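Local coordinates for succinate-semialdehyde dehydrogenase (PDB 4OGD), which probably oxidises succinic semialdehyde to succinate, with NADP+ as the hydride acceptor, as a member of the aldehyde dehydrogenase family, at residues M74-F78 with T300-P304; K311-L315 with G339-M343. All coordinates share one frame; numbering follows the deposited sequence.

Contact 1: residues M74-F78 with T300-P304; sequences MGKLF and TTLAP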
loop_
_atom_site.group_PDB
_atom_site.type_symbol
_atom_site.label_atom_id
_atom_site.label_comp_id
_atom_site.label_asym_id
_atom_site.label_seq_id
_atom_site.Cartn_x
_atom_site.Cartn_y
_atom_site.Cartn_z
ATOM N N MET A 74 -26.871 10.289 11.771
ATOM C CA MET A 74 -26.284 9.229 12.585
ATOM C C MET A 74 -26.286 9.472 14.089
ATOM O O MET A 74 -25.752 8.661 14.848
ATOM C CB MET A 74 -24.888 8.855 12.059
ATOM C CG MET A 74 -23.940 10.023 11.836
ATOM S SD MET A 74 -23.375 10.783 13.357
ATOM C CE MET A 74 -22.540 9.382 14.120
ATOM N N GLY A 75 -26.887 10.580 14.520
ATOM C CA GLY A 75 -27.197 10.781 15.927
ATOM C C GLY A 75 -26.225 11.536 16.809
ATOM O O GLY A 75 -26.544 11.785 17.973
ATOM N N LYS A 76 -25.043 11.883 16.301
ATOM C CA LYS A 76 -24.032 12.462 17.181
ATOM C C LYS A 76 -24.444 13.824 17.695
ATOM O O LYS A 76 -25.233 14.522 17.055
ATOM C CB LYS A 76 -22.649 12.539 16.525
ATOM C CG LYS A 76 -22.505 13.542 15.391
ATOM C CD LYS A 76 -21.029 13.685 14.999
ATOM C CE LYS A 76 -20.420 12.362 14.517
ATOM N NZ LYS A 76 -18.921 12.426 14.407
ATOM N N LEU A 77 -23.909 14.189 18.855
ATOM C CA LEU A 77 -24.157 15.504 19.437
ATOM C C LEU A 77 -23.898 16.590 18.395
ATOM O O LEU A 77 -22.920 16.529 17.649
ATOM C CB LEU A 77 -23.246 15.723 20.640
ATOM C CG LEU A 77 -23.383 14.753 21.810
ATOM C CD1 LEU A 77 -22.444 15.173 22.931
ATOM C CD2 LEU A 77 -24.823 14.663 22.290
ATOM N N PHE A 78 -24.805 17.555 18.307
ATOM C CA PHE A 78 -24.646 18.673 17.385
ATOM C C PHE A 78 -23.319 19.402 17.608
ATOM O O PHE A 78 -22.674 19.831 16.652
ATOM C CB PHE A 78 -25.824 19.638 17.555
ATOM C CG PHE A 78 -25.752 20.872 16.691
ATOM C CD1 PHE A 78 -26.014 20.805 15.326
ATOM C CD2 PHE A 78 -25.468 22.109 17.256
ATOM C CE1 PHE A 78 -25.978 21.949 14.531
ATOM C CE2 PHE A 78 -25.429 23.262 16.466
ATOM C CZ PHE A 78 -25.682 23.179 15.105
ATOM N N THR A 300 -27.107 18.106 26.349
ATOM C CA THR A 300 -26.928 16.667 26.172
ATOM C C THR A 300 -25.458 16.305 26.008
ATOM O O THR A 300 -24.752 16.896 25.189
ATOM C CB THR A 300 -27.727 16.158 24.974
ATOM O OG1 THR A 300 -29.116 16.470 25.162
ATOM C CG2 THR A 300 -27.561 14.654 24.816
ATOM N N THR A 301 -25.000 15.337 26.792
ATOM C CA THR A 301 -23.590 14.955 26.765
ATOM C C THR A 301 -23.407 13.477 26.430
ATOM O O THR A 301 -22.292 12.951 26.486
ATOM C CB THR A 301 -22.866 15.326 28.079
ATOM O OG1 THR A 301 -23.497 14.672 29.189
ATOM C CG2 THR A 301 -22.903 16.828 28.298
ATOM N N LEU A 302 -24.501 12.809 26.074
ATOM C CA LEU A 302 -24.407 11.454 25.531
ATOM C C LEU A 302 -25.464 11.241 24.450
ATOM O O LEU A 302 -26.667 11.335 24.714
ATOM C CB LEU A 302 -24.538 10.388 26.627
ATOM C CG LEU A 302 -24.308 8.962 26.114
ATOM C CD1 LEU A 302 -22.847 8.755 25.719
ATOM C CD2 LEU A 302 -24.729 7.936 27.144
ATOM N N ALA A 303 -25.007 10.956 23.233
ATOM C CA ALA A 303 -25.880 10.756 22.081
ATOM C C ALA A 303 -26.423 9.329 22.037
ATOM O O ALA A 303 -25.855 8.427 22.655
ATOM C CB ALA A 303 -25.106 11.069 20.786
ATOM N N PRO A 304 -27.542 9.123 21.321
ATOM C CA PRO A 304 -27.961 7.747 21.041
ATOM C C PRO A 304 -26.975 7.138 20.054
ATOM O O PRO A 304 -26.308 7.891 19.334
ATOM C CB PRO A 304 -29.316 7.931 20.359
ATOM C CG PRO A 304 -29.209 9.280 19.686
ATOM C CD PRO A 304 -28.381 10.118 20.621
HETATM O O HOH W 1 -24.548 8.369 17.246
#

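Contact 2: residues K311-L315 with G339-M343; sequences KADVL and GHFVM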
loop_
_atom_site.group_PDB
_atom_site.type_symbol
_atom_site.label_atom_id
_atom_site.label_comp_id
_atom_site.label_asym_id
_atom_site.label_seq_id
_atom_site.Cartn_x
_atom_site.Cartn_y
_atom_site.Cartn_z
ATOM N N LYS A 311 -27.056 -0.527 18.525
ATOM C CA LYS A 311 -27.450 -0.677 19.923
ATOM C C LYS A 311 -27.564 -2.151 20.318
ATOM O O LYS A 311 -27.039 -2.565 21.353
ATOM C CB LYS A 311 -28.765 0.069 20.201
ATOM C CG LYS A 311 -29.414 -0.302 21.541
ATOM C CD LYS A 311 -30.549 0.650 21.900
ATOM C CE LYS A 311 -31.291 0.187 23.157
ATOM N NZ LYS A 311 -32.333 1.179 23.599
ATOM N N ALA A 312 -28.246 -2.940 19.491
ATOM C CA ALA A 312 -28.391 -4.369 19.757
ATOM C C ALA A 312 -27.035 -5.052 19.880
ATOM O O ALA A 312 -26.801 -5.831 20.813
ATOM C CB ALA A 312 -29.229 -5.036 18.682
ATOM N N ASP A 313 -26.144 -4.751 18.940
ATOM C CA ASP A 313 -24.806 -5.339 18.943
ATOM C C ASP A 313 -24.018 -4.998 20.206
ATOM O O ASP A 313 -23.362 -5.866 20.791
ATOM C CB ASP A 313 -24.027 -4.906 17.696
ATOM C CG ASP A 313 -24.594 -5.488 16.417
ATOM O OD1 ASP A 313 -25.421 -6.425 16.487
ATOM O OD2 ASP A 313 -24.197 -5.011 15.333
ATOM N N VAL A 314 -24.080 -3.736 20.629
ATOM C CA VAL A 314 -23.391 -3.318 21.845
ATOM C C VAL A 314 -23.977 -4.001 23.085
ATOM O O VAL A 314 -23.238 -4.478 23.939
ATOM C CB VAL A 314 -23.384 -1.784 22.022
ATOM C CG1 VAL A 314 -22.919 -1.407 23.424
ATOM C CG2 VAL A 314 -22.470 -1.136 20.989
ATOM N N LEU A 315 -25.302 -4.069 23.165
ATOM C CA LEU A 315 -25.944 -4.732 24.299
ATOM C C LEU A 315 -25.579 -6.211 24.338
ATOM O O LEU A 315 -25.317 -6.761 25.412
ATOM C CB LEU A 315 -27.462 -4.556 24.257
ATOM C CG LEU A 315 -27.971 -3.134 24.496
ATOM C CD1 LEU A 315 -29.483 -3.067 24.303
ATOM C CD2 LEU A 315 -27.577 -2.614 25.863
ATOM N N GLY A 339 -35.243 6.205 20.895
ATOM C CA GLY A 339 -33.925 6.435 20.322
ATOM C C GLY A 339 -32.975 5.309 20.683
ATOM O O GLY A 339 -33.200 4.595 21.651
ATOM N N HIS A 340 -31.898 5.150 19.922
ATOM C CA HIS A 340 -31.028 3.989 20.113
ATOM C C HIS A 340 -30.022 4.161 21.252
ATOM O O HIS A 340 -28.813 4.011 21.058
ATOM C CB HIS A 340 -30.309 3.667 18.805
ATOM C CG HIS A 340 -31.213 3.679 17.612
ATOM N ND1 HIS A 340 -32.344 2.894 17.530
ATOM C CD2 HIS A 340 -31.165 4.394 16.464
ATOM C CE1 HIS A 340 -32.949 3.120 16.377
ATOM N NE2 HIS A 340 -32.254 4.025 15.712
ATOM N N PHE A 341 -30.522 4.444 22.450
ATOM C CA PHE A 341 -29.659 4.756 23.590
ATOM C C PHE A 341 -29.086 3.542 24.330
ATOM O O PHE A 341 -29.785 2.556 24.586
ATOM C CB PHE A 341 -30.403 5.642 24.593
ATOM C CG PHE A 341 -30.595 7.060 24.126
ATOM C CD1 PHE A 341 -29.566 7.978 24.241
ATOM C CD2 PHE A 341 -31.803 7.472 23.585
ATOM C CE1 PHE A 341 -29.727 9.282 23.820
ATOM C CE2 PHE A 341 -31.980 8.779 23.154
ATOM C CZ PHE A 341 -30.936 9.689 23.275
ATOM N N VAL A 342 -27.807 3.643 24.682
ATOM C CA VAL A 342 -27.140 2.690 25.565
ATOM C C VAL A 342 -26.501 3.502 26.686
ATOM O O VAL A 342 -25.796 4.480 26.426
ATOM C CB VAL A 342 -26.056 1.883 24.797
ATOM C CG1 VAL A 342 -25.246 0.992 25.750
ATOM C CG2 VAL A 342 -26.694 1.049 23.695
ATOM N N MET A 343 -26.756 3.141 27.940
ATOM C CA MET A 343 -26.165 3.915 29.030
ATOM C C MET A 343 -24.692 3.568 29.195
ATOM O O MET A 343 -24.278 2.450 28.874
ATOM C CB MET A 343 -26.924 3.722 30.351
ATOM C CG MET A 343 -26.457 2.566 31.208
ATOM S SD MET A 343 -27.269 2.590 32.829
ATOM C CE MET A 343 -26.260 3.773 33.709
HETATM O O HOH W 2 -34.241 1.866 21.586
#

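Contact 1: residues M74-F78 with T300-P304
Leu77 and Ala303 carry the apolar part of this contact. Both methyls of Leu77, CD1 and CD2, reach the backbone O of Thr300, each at 3.7 Å. From there CD1 goes on to touch the carbonyl carbon of Thr301. CD2 meets the methyl CG2 of Thr300 at 3.7 Å and the methyl CB of Ala303 at 3.9 Å. Thr300 can offer that methyl because CG2 stands anti to its backbone N. Its hydroxyl OG1 is turned elsewhere, to the backbone O of Asp294.

The two segments are connecting loops of the aldehyde dehydrogenase fold. Residues 74-78 link helix 63-74 to helix 78-103, with Gly75 leaving the first helix at positive phi and Leu77 at the N-cap of the second. Residues 300-304 lead toward helix 308-323.

A backbone oxygen also packs against carbons. Gly75 O sits 3.2 Å from Ala303 CB and 3.6 Å from Pro304 CD. This carbonyl oxygen is buried and has no hydrogen-bonding partner in the model.

The polar link is indirect, since no direct hydrogen bond joins the segments. A water bridges them instead, donating to Met74 O at 2.7 Å and to Pro304 O at 2.8 Å. Lys76 points its CB away from the 300-304 loop, and its NZ forms a salt bridge with Glu84.

Contact 2: residues K311-L315 with G339-M343
Lys311 lies stretched along the backbone of His340 and Phe341. Its CG is anti to the backbone N (chi1 167°), and the chain stays extended from there to the amino group. The methylenes therefore run beside the loop instead of curling back on the helix. CB faces the CB of His340 at 4.2 Å. Further along, Lys311 CD lies 3.6 Å from His340 C. At the tip, NZ makes a weak hydrogen bond of 3.1 Å to the backbone O of Phe341. The same amino group donates to a water 2.9 Å away. That water also lies within hydrogen-bonding distance of Gly339 O, though it may share its protons with other acceptors.

Val342 runs past Lys311 in the opposite direction. Its CG2 packs against the lysine CG at 3.7 Å, so the aliphatic part of the lysine serves as an apolar surface.

The contact sets helix 308-323 against the loop between strands 327-330 and 345-348, the two antiparallel strands at one border of the seven-stranded mixed sheet. Within this loop His340 is the centre of an inverse gamma turn, closed by a weak bond from Phe341 N to Gly339 O.

The other methyl of Val342, CG1, is directed at the next part of the helix. CG1 stands anti to the backbone N of its own residue (chi1 174°). It meets CG1 of Val314 at 4.1 Å, the two side chains crossing at a slant. Leu315 adds a looser apolar touch, its CD2 lying 4.3 Å from the same Val342 methyl. Phe341 points its CB away from the helix, and its ring meets that of His337 edge-to-face.

How the contacts relate
The centres of contact 1 and contact 2 are about 13 Å apart, on the same side of the chain's centre. They come in series along the chain. The 300-304 loop lies shortly before helix 308-323, which supplies residues 311-315. Contact 1 is long-range and brings in the loop between two early helices, whereas contact 2 joins elements close in sequence. The contacts also touch each other. The Phe341 ring packs on Pro304, with CE1 3.3 Å from the proline N, and Leu302 CD2 lies 3.7 Å from Val342 O. This packing connects the loop between helices 63-74 and 78-103, through the 300-304 loop, to the loop leading into strand 345-348 of the seven-stranded sheet.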